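Long-range contacts in exoribonuclease II, mitochondrial (Candida glabrata, PDB 6F3H), which degrades RNA from its 3' end as the exoribonuclease of the mitochondrial RNA degradosome (mtEXO): residues Leu29-Leu34 against Ser679-Pro684; Thr615-Ala620 against Gly689-Leu694; Cys634-Asn639 against Ser675-Pro680. The protein carries 1 engineered substitution. All coordinates share one frame; numbering follows the deposited sequence.

Interaction 1: Leu29-Leu34 against Ser679-Pro684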
loop_
_atom_site.group_PDB
_atom_site.type_symbol
_atom_site.label_atom_id
_atom_site.label_comp_id
_atom_site.label_asym_id
_atom_site.label_seq_id
_atom_site.Cartn_x
_atom_site.Cartn_y
_atom_site.Cartn_z
ATOM N N LEU A 29 15.949 -6.107 8.338
ATOM C CA LEU A 29 14.940 -6.426 7.337
ATOM C C LEU A 29 14.993 -5.428 6.205
ATOM O O LEU A 29 14.958 -5.791 5.023
ATOM C CB LEU A 29 13.560 -6.389 7.978
ATOM C CG LEU A 29 13.344 -7.449 9.046
ATOM C CD1 LEU A 29 12.038 -7.221 9.799
ATOM C CD2 LEU A 29 13.397 -8.833 8.390
ATOM N N LEU A 30 15.060 -4.153 6.562
ATOM C CA LEU A 30 15.165 -3.108 5.566
ATOM C C LEU A 30 16.507 -3.180 4.842
ATOM O O LEU A 30 16.558 -3.031 3.618
ATOM C CB LEU A 30 14.952 -1.741 6.231
ATOM C CG LEU A 30 13.573 -1.340 6.804
ATOM C CD1 LEU A 30 13.150 -2.143 7.973
ATOM C CD2 LEU A 30 13.568 0.080 7.238
ATOM N N ARG A 31 17.596 -3.472 5.559
ATOM C CA ARG A 31 18.901 -3.454 4.908
ATOM C C ARG A 31 19.129 -4.656 4.018
ATOM O O ARG A 31 19.995 -4.607 3.141
ATOM C CB ARG A 31 20.021 -3.399 5.939
ATOM C CG ARG A 31 20.088 -2.100 6.678
ATOM C CD ARG A 31 21.341 -1.992 7.507
ATOM N NE ARG A 31 21.173 -1.005 8.569
ATOM C CZ ARG A 31 21.250 0.312 8.390
ATOM N NH1 ARG A 31 21.500 0.816 7.182
ATOM N NH2 ARG A 31 21.084 1.130 9.426
ATOM N N THR A 32 18.356 -5.710 4.184
ATOM C CA THR A 32 18.618 -6.936 3.468
ATOM C C THR A 32 17.400 -7.310 2.642
ATOM O O THR A 32 16.271 -6.919 2.939
ATOM C CB THR A 32 18.970 -8.067 4.434
ATOM N N SER A 33 17.658 -8.040 1.580
ATOM C CA SER A 33 16.635 -8.680 0.783
ATOM C C SER A 33 16.611 -10.175 1.075
ATOM O O SER A 33 17.428 -10.705 1.837
ATOM C CB SER A 33 16.893 -8.430 -0.698
ATOM O OG SER A 33 16.150 -9.357 -1.471
ATOM N N LEU A 34 15.625 -10.850 0.498
ATOM C CA LEU A 34 15.536 -12.285 0.684
ATOM C C LEU A 34 16.778 -12.938 0.123
ATOM O O LEU A 34 17.169 -12.670 -1.016
ATOM C CB LEU A 34 14.294 -12.863 0.009
ATOM C CG LEU A 34 14.104 -14.381 0.146
ATOM C CD1 LEU A 34 13.636 -14.727 1.527
ATOM C CD2 LEU A 34 13.111 -14.910 -0.863
ATOM N N SER A 679 11.459 4.139 5.039
ATOM C CA SER A 679 12.585 3.866 5.909
ATOM C C SER A 679 12.859 5.083 6.763
ATOM O O SER A 679 12.765 6.214 6.276
ATOM C CB SER A 679 13.846 3.555 5.104
ATOM O OG SER A 679 14.988 3.699 5.910
ATOM N N PRO A 680 13.298 4.886 8.002
ATOM C CA PRO A 680 13.656 6.024 8.852
ATOM C C PRO A 680 15.073 6.516 8.646
ATOM O O PRO A 680 15.470 7.480 9.308
ATOM C CB PRO A 680 13.504 5.450 10.264
ATOM C CG PRO A 680 13.359 3.945 10.087
ATOM C CD PRO A 680 13.592 3.612 8.658
ATOM N N PHE A 681 15.826 5.924 7.733
ATOM C CA PHE A 681 17.162 6.412 7.458
ATOM C C PHE A 681 17.452 6.226 5.985
ATOM O O PHE A 681 16.864 5.354 5.337
ATOM C CB PHE A 681 18.204 5.694 8.314
ATOM C CG PHE A 681 17.962 4.242 8.433
ATOM C CD1 PHE A 681 18.304 3.392 7.398
ATOM C CD2 PHE A 681 17.378 3.717 9.586
ATOM C CE1 PHE A 681 18.074 2.030 7.507
ATOM C CE2 PHE A 681 17.143 2.361 9.706
ATOM C CZ PHE A 681 17.492 1.512 8.664
ATOM N N PRO A 682 18.363 7.018 5.431
ATOM C CA PRO A 682 18.601 7.001 3.985
ATOM C C PRO A 682 19.078 5.654 3.481
ATOM O O PRO A 682 19.974 5.033 4.052
ATOM C CB PRO A 682 19.689 8.055 3.807
ATOM C CG PRO A 682 20.321 8.178 5.169
ATOM C CD PRO A 682 19.198 8.020 6.111
ATOM N N LEU A 683 18.475 5.218 2.388
ATOM C CA LEU A 683 18.891 4.048 1.645
ATOM C C LEU A 683 18.619 4.372 0.196
ATOM O O LEU A 683 17.672 5.112 -0.100
ATOM C CB LEU A 683 18.116 2.790 2.051
ATOM C CG LEU A 683 18.549 2.254 3.398
ATOM C CD1 LEU A 683 17.604 1.190 3.851
ATOM C CD2 LEU A 683 19.959 1.728 3.281
ATOM N N PRO A 684 19.424 3.868 -0.722
ATOM C CA PRO A 684 19.189 4.194 -2.127
ATOM C C PRO A 684 17.816 3.714 -2.581
ATOM O O PRO A 684 17.391 2.593 -2.282
ATOM C CB PRO A 684 20.318 3.463 -2.865
ATOM C CG PRO A 684 20.943 2.540 -1.865
ATOM C CD PRO A 684 20.657 3.093 -0.509
#
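Arg31 sets CG beside its backbone N (chi1 -69°) and runs extended from there to NE, while Phe681 holds its ring between its own backbone N and carbonyl carbon (chi1 41°); these torsions bring guanidinium and ring face to face. The two planes lie 14° apart, and the centre of the Arg31 guanidinium is 4.4 Å from the centre of the Phe681 ring. The overlap is displaced rather than concentric: NH1 of Arg31 comes to 3.6 Å from CE1 of Phe681, and NH2 lies over the same ring face near its rim. This flat cation-pi stack covers one face of the ring, and the N-H groups of Arg31 run nearly parallel to that face instead of into it. The opposite face of Phe681 belongs to its own chain segment, with Pro680 CD and Ser679 OG over the rim. Ser679 OG donates to Phe681 O in the carbonyl plane, on a lone pair, at 2.6 Å, a bond within the loop that follows strand 677-679. In the fold, the last turn of helix 27-31, near the start of the modelled chain, thus meets the loop that leaves this strand of the RNB domain. Leu30 is buried and supplies the apolar side of the contact. Its CD2 branch packs 3.8 Å from Pro680 CD and 4.1 Å from Ser679 CB, and reaches the Phe681 ring obliquely, 4.4 Å from CZ. Leu683 touches the carbonyl O of Leu30 with CD1 and lies obliquely by Arg31, its CD2 4.3 Å from NH1, and Leu240 touches Leu30 from another loop.

Interaction 2: Thr615-Ala620 against Gly689-Leu694. With nucleotides of chain C.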
loop_
_atom_site.group_PDB
_atom_site.type_symbol
_atom_site.label_atom_id
_atom_site.label_comp_id
_atom_site.label_asym_id
_atom_site.label_seq_id
_atom_site.Cartn_x
_atom_site.Cartn_y
_atom_site.Cartn_z
ATOM N N THR A 615 13.108 17.313 -6.774
ATOM C CA THR A 615 12.854 17.926 -5.478
ATOM C C THR A 615 13.023 16.933 -4.356
ATOM O O THR A 615 13.608 17.239 -3.315
ATOM C CB THR A 615 11.423 18.425 -5.437
ATOM O OG1 THR A 615 11.164 19.211 -6.598
ATOM C CG2 THR A 615 11.179 19.215 -4.181
ATOM N N ASN A 616 12.453 15.747 -4.532
ATOM C CA ASN A 616 12.512 14.757 -3.482
ATOM C C ASN A 616 13.928 14.236 -3.320
ATOM O O ASN A 616 14.373 14.001 -2.193
ATOM C CB ASN A 616 11.525 13.648 -3.788
ATOM C CG ASN A 616 10.107 14.092 -3.586
ATOM O OD1 ASN A 616 9.817 14.851 -2.669
ATOM N ND2 ASN A 616 9.209 13.624 -4.439
ATOM N N LYS A 617 14.671 14.097 -4.426
ATOM C CA LYS A 617 16.069 13.694 -4.312
ATOM C C LYS A 617 16.857 14.711 -3.509
ATOM O O LYS A 617 17.699 14.346 -2.685
ATOM C CB LYS A 617 16.720 13.530 -5.681
ATOM C CG LYS A 617 16.426 12.237 -6.377
ATOM C CD LYS A 617 17.382 12.055 -7.539
ATOM C CE LYS A 617 17.038 12.935 -8.750
ATOM N NZ LYS A 617 17.844 12.543 -9.954
ATOM N N LEU A 618 16.601 15.995 -3.727
ATOM C CA LEU A 618 17.430 17.007 -3.089
ATOM C C LEU A 618 17.166 17.105 -1.594
ATOM O O LEU A 618 18.103 17.306 -0.814
ATOM C CB LEU A 618 17.207 18.356 -3.751
ATOM C CG LEU A 618 17.883 18.399 -5.124
ATOM C CD1 LEU A 618 17.631 19.718 -5.825
ATOM C CD2 LEU A 618 19.371 18.098 -5.007
ATOM N N CYS A 619 15.909 16.965 -1.161
ATOM C CA CYS A 619 15.671 17.005 0.279
ATOM C C CYS A 619 16.312 15.837 0.983
ATOM O O CYS A 619 16.610 15.929 2.180
ATOM C CB CYS A 619 14.195 17.036 0.609
ATOM S SG CYS A 619 13.552 18.637 0.415
ATOM N N ALA A 620 16.513 14.734 0.274
ATOM C CA ALA A 620 17.342 13.678 0.819
ATOM C C ALA A 620 18.689 14.246 1.225
ATOM O O ALA A 620 19.100 14.148 2.389
ATOM C CB ALA A 620 17.508 12.561 -0.210
ATOM N N GLY A 689 17.453 6.300 -9.105
ATOM C CA GLY A 689 18.834 6.598 -9.350
ATOM C C GLY A 689 19.705 5.744 -8.471
ATOM O O GLY A 689 19.447 4.554 -8.284
ATOM N N ASN A 690 20.729 6.355 -7.903
ATOM C CA ASN A 690 21.643 5.643 -7.030
ATOM C C ASN A 690 21.733 6.365 -5.710
ATOM O O ASN A 690 22.770 6.350 -5.054
ATOM C CB ASN A 690 23.026 5.545 -7.654
ATOM C CG ASN A 690 23.496 6.867 -8.189
ATOM O OD1 ASN A 690 22.975 7.369 -9.182
ATOM N ND2 ASN A 690 24.462 7.468 -7.505
ATOM N N THR A 691 20.683 7.075 -5.346
ATOM C CA THR A 691 20.785 7.944 -4.196
ATOM C C THR A 691 19.501 7.889 -3.376
ATOM O O THR A 691 18.463 7.384 -3.822
ATOM C CB THR A 691 21.152 9.364 -4.636
ATOM O OG1 THR A 691 21.598 10.092 -3.489
ATOM C CG2 THR A 691 19.981 10.086 -5.334
ATOM N N ALA A 692 19.602 8.401 -2.149
ATOM C CA ALA A 692 18.460 8.504 -1.256
ATOM C C ALA A 692 17.333 9.328 -1.886
ATOM O O ALA A 692 17.541 10.087 -2.830
ATOM C CB ALA A 692 18.887 9.136 0.067
ATOM N N TYR A 693 16.122 9.164 -1.345
ATOM C CA TYR A 693 14.908 9.783 -1.884
ATOM C C TYR A 693 13.965 10.063 -0.729
ATOM O O TYR A 693 13.599 9.136 -0.008
ATOM C CB TYR A 693 14.248 8.856 -2.897
ATOM C CG TYR A 693 13.114 9.448 -3.691
ATOM C CD1 TYR A 693 13.371 10.242 -4.800
ATOM C CD2 TYR A 693 11.790 9.144 -3.395
ATOM C CE1 TYR A 693 12.346 10.768 -5.555
ATOM C CE2 TYR A 693 10.753 9.659 -4.153
ATOM C CZ TYR A 693 11.040 10.474 -5.236
ATOM O OH TYR A 693 10.024 11.001 -6.006
ATOM N N LEU A 694 13.572 11.317 -0.546
ATOM C CA LEU A 694 12.756 11.710 0.596
ATOM C C LEU A 694 11.604 12.556 0.090
ATOM O O LEU A 694 11.830 13.641 -0.448
ATOM C CB LEU A 694 13.597 12.479 1.617
ATOM C CG LEU A 694 12.919 12.933 2.910
ATOM C CD1 LEU A 694 13.763 12.529 4.089
ATOM C CD2 LEU A 694 12.699 14.435 2.950
ATOM P P U C 4 7.128 9.084 -6.999
ATOM O OP1 U C 4 7.736 9.938 -5.960
ATOM O OP2 U C 4 6.118 8.077 -6.631
ATOM O "O5'" U C 4 6.432 10.072 -7.996
ATOM C "C5'" U C 4 7.219 10.972 -8.731
ATOM C "C4'" U C 4 6.337 11.742 -9.635
ATOM O "O4'" U C 4 5.891 10.877 -10.708
ATOM C "C3'" U C 4 5.050 12.198 -8.995
ATOM O "O3'" U C 4 5.202 13.318 -8.151
ATOM C "C2'" U C 4 4.156 12.412 -10.202
ATOM O "O2'" U C 4 4.488 13.619 -10.868
ATOM C "C1'" U C 4 4.579 11.238 -11.088
ATOM N N1 U C 4 3.682 10.074 -10.904
ATOM C C2 U C 4 2.577 10.033 -11.727
ATOM O O2 U C 4 2.352 10.877 -12.574
ATOM N N3 U C 4 1.750 8.964 -11.540
ATOM C C4 U C 4 1.919 7.959 -10.617
ATOM O O4 U C 4 1.073 7.060 -10.581
ATOM C C5 U C 4 3.087 8.070 -9.786
ATOM C C6 U C 4 3.910 9.100 -9.952
#
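Asn616 and Tyr693 cross obliquely, with the amide plane turned 74° from the ring. CB of Asn616 sits over one face of the phenol in a CH-pi contact, 3.8 Å from the centroid of the Tyr693 ring, and the amide continues past the ring toward the hydroxyl, so that ND2 donates to Tyr693 OH at 3.2 Å. Tyr693 OH in turn donates to OP1 of U4 in chain C, 2.5 Å away. The amide is held at its other end as well, through OD1 to Val696 N, which fixes its rotation. Lys617 meets the same ring at its edge, in plane, CG lying 4.0 Å from CD1 of Tyr693; its chain then bends (chi3 -76°) past Thr691 CG2 to a salt bridge with Asp567. The backbones join where Leu694 N donates to Asn616 O at 3.2 Å, and that oxygen also receives a weak bond from Ala620 N within the helix. Apolar contacts extend the interface, Cys619 CB lying 3.8 Å from Leu694 CD2 and Ala620 CB 3.7 Å from Ala692 CB. Asn616 of helix 603-625 thus probably helps to position the tyrosine hydroxyl that bonds the RNA phosphate. With the side chain of Asn616 about 12 Å from the bound magnesium, this is consistent with the channel that in RNB-family nucleases leads single-stranded RNA to the metal-dependent active site.

Interaction 3: Cys634-Asn639 against Ser675-Pro680. With nucleotides of chain C.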
loop_
_atom_site.group_PDB
_atom_site.type_symbol
_atom_site.label_atom_id
_atom_site.label_comp_id
_atom_site.label_asym_id
_atom_site.label_seq_id
_atom_site.Cartn_x
_atom_site.Cartn_y
_atom_site.Cartn_z
ATOM N N CYS A 634 12.724 3.930 -0.164
ATOM C CA CYS A 634 13.897 3.180 -0.582
ATOM C C CYS A 634 13.471 2.037 -1.470
ATOM O O CYS A 634 12.295 1.690 -1.543
ATOM C CB CYS A 634 14.696 2.642 0.609
ATOM S SG CYS A 634 14.727 3.774 1.995
ATOM N N TYR A 635 14.448 1.462 -2.157
ATOM C CA TYR A 635 14.191 0.309 -3.003
ATOM C C TYR A 635 15.496 -0.461 -3.079
ATOM O O TYR A 635 16.506 0.095 -3.523
ATOM C CB TYR A 635 13.700 0.721 -4.395
ATOM C CG TYR A 635 13.459 -0.445 -5.328
ATOM C CD1 TYR A 635 14.521 -1.144 -5.868
ATOM C CD2 TYR A 635 12.181 -0.856 -5.666
ATOM C CE1 TYR A 635 14.333 -2.225 -6.701
ATOM C CE2 TYR A 635 11.985 -1.956 -6.507
ATOM C CZ TYR A 635 13.078 -2.631 -7.019
ATOM O OH TYR A 635 12.964 -3.719 -7.856
ATOM N N ASN A 636 15.460 -1.740 -2.683
ATOM C CA ASN A 636 16.660 -2.562 -2.611
ATOM C C ASN A 636 16.864 -3.393 -3.847
ATOM O O ASN A 636 18.001 -3.590 -4.273
ATOM C CB ASN A 636 16.610 -3.542 -1.445
ATOM C CG ASN A 636 16.768 -2.886 -0.116
ATOM O OD1 ASN A 636 17.084 -1.705 -0.029
ATOM N ND2 ASN A 636 16.541 -3.655 0.947
ATOM N N GLY A 637 15.810 -3.973 -4.360
ATOM C CA GLY A 637 15.987 -4.940 -5.402
ATOM C C GLY A 637 16.118 -6.297 -4.767
ATOM O O GLY A 637 15.960 -6.475 -3.554
ATOM N N LEU A 638 16.440 -7.270 -5.605
ATOM C CA LEU A 638 16.512 -8.655 -5.175
ATOM C C LEU A 638 17.926 -9.219 -5.262
ATOM O O LEU A 638 18.764 -8.764 -6.048
ATOM C CB LEU A 638 15.565 -9.532 -5.998
ATOM C CG LEU A 638 14.065 -9.266 -5.895
ATOM C CD1 LEU A 638 13.285 -10.218 -6.762
ATOM C CD2 LEU A 638 13.622 -9.438 -4.469
ATOM N N ASN A 639 18.186 -10.210 -4.419
ATOM C CA ASN A 639 19.360 -11.047 -4.580
ATOM C C ASN A 639 19.037 -12.060 -5.672
ATOM O O ASN A 639 18.107 -12.858 -5.514
ATOM C CB ASN A 639 19.687 -11.741 -3.261
ATOM C CG ASN A 639 20.031 -10.758 -2.158
ATOM O OD1 ASN A 639 19.271 -10.590 -1.204
ATOM N ND2 ASN A 639 21.174 -10.097 -2.288
ATOM N N SER A 675 9.710 -4.113 -4.405
ATOM C CA SER A 675 8.833 -2.966 -4.276
ATOM C C SER A 675 9.519 -1.965 -3.365
ATOM O O SER A 675 10.499 -2.279 -2.681
ATOM C CB SER A 675 7.445 -3.343 -3.737
ATOM O OG SER A 675 7.368 -3.252 -2.321
ATOM N N SER A 676 9.005 -0.746 -3.381
ATOM C CA SER A 676 9.610 0.328 -2.623
ATOM C C SER A 676 8.993 0.371 -1.235
ATOM O O SER A 676 7.865 -0.073 -1.013
ATOM C CB SER A 676 9.462 1.662 -3.369
ATOM O OG SER A 676 8.356 2.431 -2.921
ATOM N N PHE A 677 9.771 0.867 -0.288
ATOM C CA PHE A 677 9.359 0.870 1.100
ATOM C C PHE A 677 9.883 2.116 1.778
ATOM O O PHE A 677 10.921 2.649 1.395
ATOM C CB PHE A 677 9.856 -0.390 1.847
ATOM C CG PHE A 677 11.362 -0.570 1.845
ATOM C CD1 PHE A 677 12.007 -1.185 0.773
ATOM C CD2 PHE A 677 12.135 -0.121 2.914
ATOM C CE1 PHE A 677 13.394 -1.350 0.775
ATOM C CE2 PHE A 677 13.523 -0.284 2.918
ATOM C CZ PHE A 677 14.153 -0.891 1.848
ATOM N N TYR A 678 9.155 2.559 2.795
ATOM C CA TYR A 678 9.565 3.675 3.630
ATOM C C TYR A 678 10.571 3.225 4.681
ATOM O O TYR A 678 10.570 2.078 5.132
ATOM C CB TYR A 678 8.347 4.335 4.282
ATOM C CG TYR A 678 7.441 5.029 3.263
ATOM C CD1 TYR A 678 7.868 6.174 2.602
ATOM C CD2 TYR A 678 6.180 4.533 2.941
ATOM C CE1 TYR A 678 7.071 6.817 1.653
ATOM C CE2 TYR A 678 5.368 5.181 1.993
ATOM C CZ TYR A 678 5.826 6.327 1.357
ATOM O OH TYR A 678 5.075 7.010 0.418
ATOM N N SER A 679 11.459 4.139 5.039
ATOM C CA SER A 679 12.585 3.866 5.909
ATOM C C SER A 679 12.859 5.083 6.763
ATOM O O SER A 679 12.765 6.214 6.276
ATOM C CB SER A 679 13.846 3.555 5.104
ATOM O OG SER A 679 14.988 3.699 5.910
ATOM N N PRO A 680 13.298 4.886 8.002
ATOM C CA PRO A 680 13.656 6.024 8.852
ATOM C C PRO A 680 15.073 6.516 8.646
ATOM O O PRO A 680 15.470 7.480 9.308
ATOM C CB PRO A 680 13.504 5.450 10.264
ATOM C CG PRO A 680 13.359 3.945 10.087
ATOM C CD PRO A 680 13.592 3.612 8.658
ATOM P P G C 2 6.087 -1.349 -6.695
ATOM O OP1 G C 2 6.262 -0.919 -5.269
ATOM O OP2 G C 2 4.806 -1.332 -7.461
ATOM O "O5'" G C 2 7.074 -0.538 -7.629
ATOM C "C5'" G C 2 8.471 -0.624 -7.433
ATOM C "C4'" G C 2 9.206 0.377 -8.278
ATOM O "O4'" G C 2 9.144 0.003 -9.670
ATOM C "C3'" G C 2 8.666 1.787 -8.254
ATOM O "O3'" G C 2 9.090 2.472 -7.100
ATOM C "C2'" G C 2 9.209 2.364 -9.550
ATOM O "O2'" G C 2 10.566 2.741 -9.419
ATOM C "C1'" G C 2 9.138 1.154 -10.471
ATOM N N9 G C 2 7.876 1.131 -11.176
ATOM C C8 G C 2 6.857 0.287 -10.827
ATOM N N7 G C 2 5.832 0.454 -11.592
ATOM C C5 G C 2 6.230 1.460 -12.462
ATOM C C6 G C 2 5.510 2.043 -13.508
ATOM O O6 G C 2 4.357 1.735 -13.820
ATOM N N1 G C 2 6.254 3.038 -14.176
ATOM C C2 G C 2 7.554 3.437 -13.878
ATOM N N2 G C 2 8.080 4.423 -14.665
ATOM N N3 G C 2 8.244 2.874 -12.872
ATOM C C4 G C 2 7.509 1.912 -12.232
ATOM P P A C 3 8.184 3.622 -6.498
ATOM O OP1 A C 3 8.799 4.161 -5.257
ATOM O OP2 A C 3 6.819 3.098 -6.456
ATOM O "O5'" A C 3 8.209 4.719 -7.654
ATOM C "C5'" A C 3 9.396 5.431 -7.957
ATOM C "C4'" A C 3 9.172 6.475 -9.023
ATOM O "O4'" A C 3 8.910 5.832 -10.298
ATOM C "C3'" A C 3 7.982 7.404 -8.812
ATOM O "O3'" A C 3 8.271 8.471 -7.932
ATOM C "C2'" A C 3 7.641 7.835 -10.230
ATOM O "O2'" A C 3 8.520 8.831 -10.699
ATOM C "C1'" A C 3 7.925 6.548 -10.999
ATOM N N9 A C 3 6.728 5.725 -10.978
ATOM C C8 A C 3 6.363 4.784 -10.061
ATOM N N7 A C 3 5.203 4.258 -10.316
ATOM C C5 A C 3 4.810 4.927 -11.449
ATOM C C6 A C 3 3.670 4.824 -12.213
ATOM N N6 A C 3 2.692 3.970 -11.925
ATOM N N1 A C 3 3.590 5.646 -13.285
ATOM C C2 A C 3 4.598 6.499 -13.557
ATOM N N3 A C 3 5.733 6.688 -12.901
ATOM C C4 A C 3 5.736 5.854 -11.861
#
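Phe677 and Cys634 form an antiparallel hydrogen-bonded pair: Cys634 N donates to Phe677 O at 2.7 Å, and Phe677 N returns a bond to Cys634 O at 2.9 Å. Both side chains leave the same face of this small sheet. From CB of Phe677, CG stands between the backbone N and the carbonyl carbon (chi1 59°), which swings the ring back across the partner strand. CD1 then passes 3.7 Å from Cys634 O. One ring face takes Cys634 CB in a CH-pi contact, 4.1 Å from the centroid of the Phe677 ring, with CE2 and CZ nearest that carbon. At the tip, CZ comes to 3.6 Å from Asn636 OD1; this amide meets the ring at its edge, the planes 82° apart, while its ND2 is bonded to Leu30 O. Just before Phe677 in the chain, Ser676 contacts the RNA. Ser676 OG donates to OP1 of A3 in chain C at 2.9 Å, and Ser676 N makes a weak bond of 3.3 Å to OP1 of G2 in the same chain, so one residue touches two successive phosphates. The Tyr635 ring packs obliquely against the Ser675-Ser676 peptide, its OH bonded to Ser674 N. The Phe677 ring finally lies among several elements: it stands on the two-stranded antiparallel sheet of 632-634 and 677-679, Gln736 of helix 725-761 and Leu30 of helix 27-31 touch it, and Ala239 reaches it from a loop.

Overall arrangement
Interactions 1 and 3 have centres about 6 Å apart and share Ser679 and Pro680, the end of strand 677-679 and the start of the loop after it; a probable backbone hydrogen bond from Tyr635 N to Pro684 O joins them again. Interaction 2 has its centre about 15 Å from that of interaction 1 and 14 Å from that of interaction 3, and touches the former through Pro682 and Ala692. Along the chain, 634-639 and 675-680 are nested inside the loop closed by 615-620 and 689-694, whereas 29-34 comes from far earlier. Helix 27-31 thus packs against a part of the RNB domain whose nearby residues contact successive phosphates of the RNA, at G2, A3 and U4.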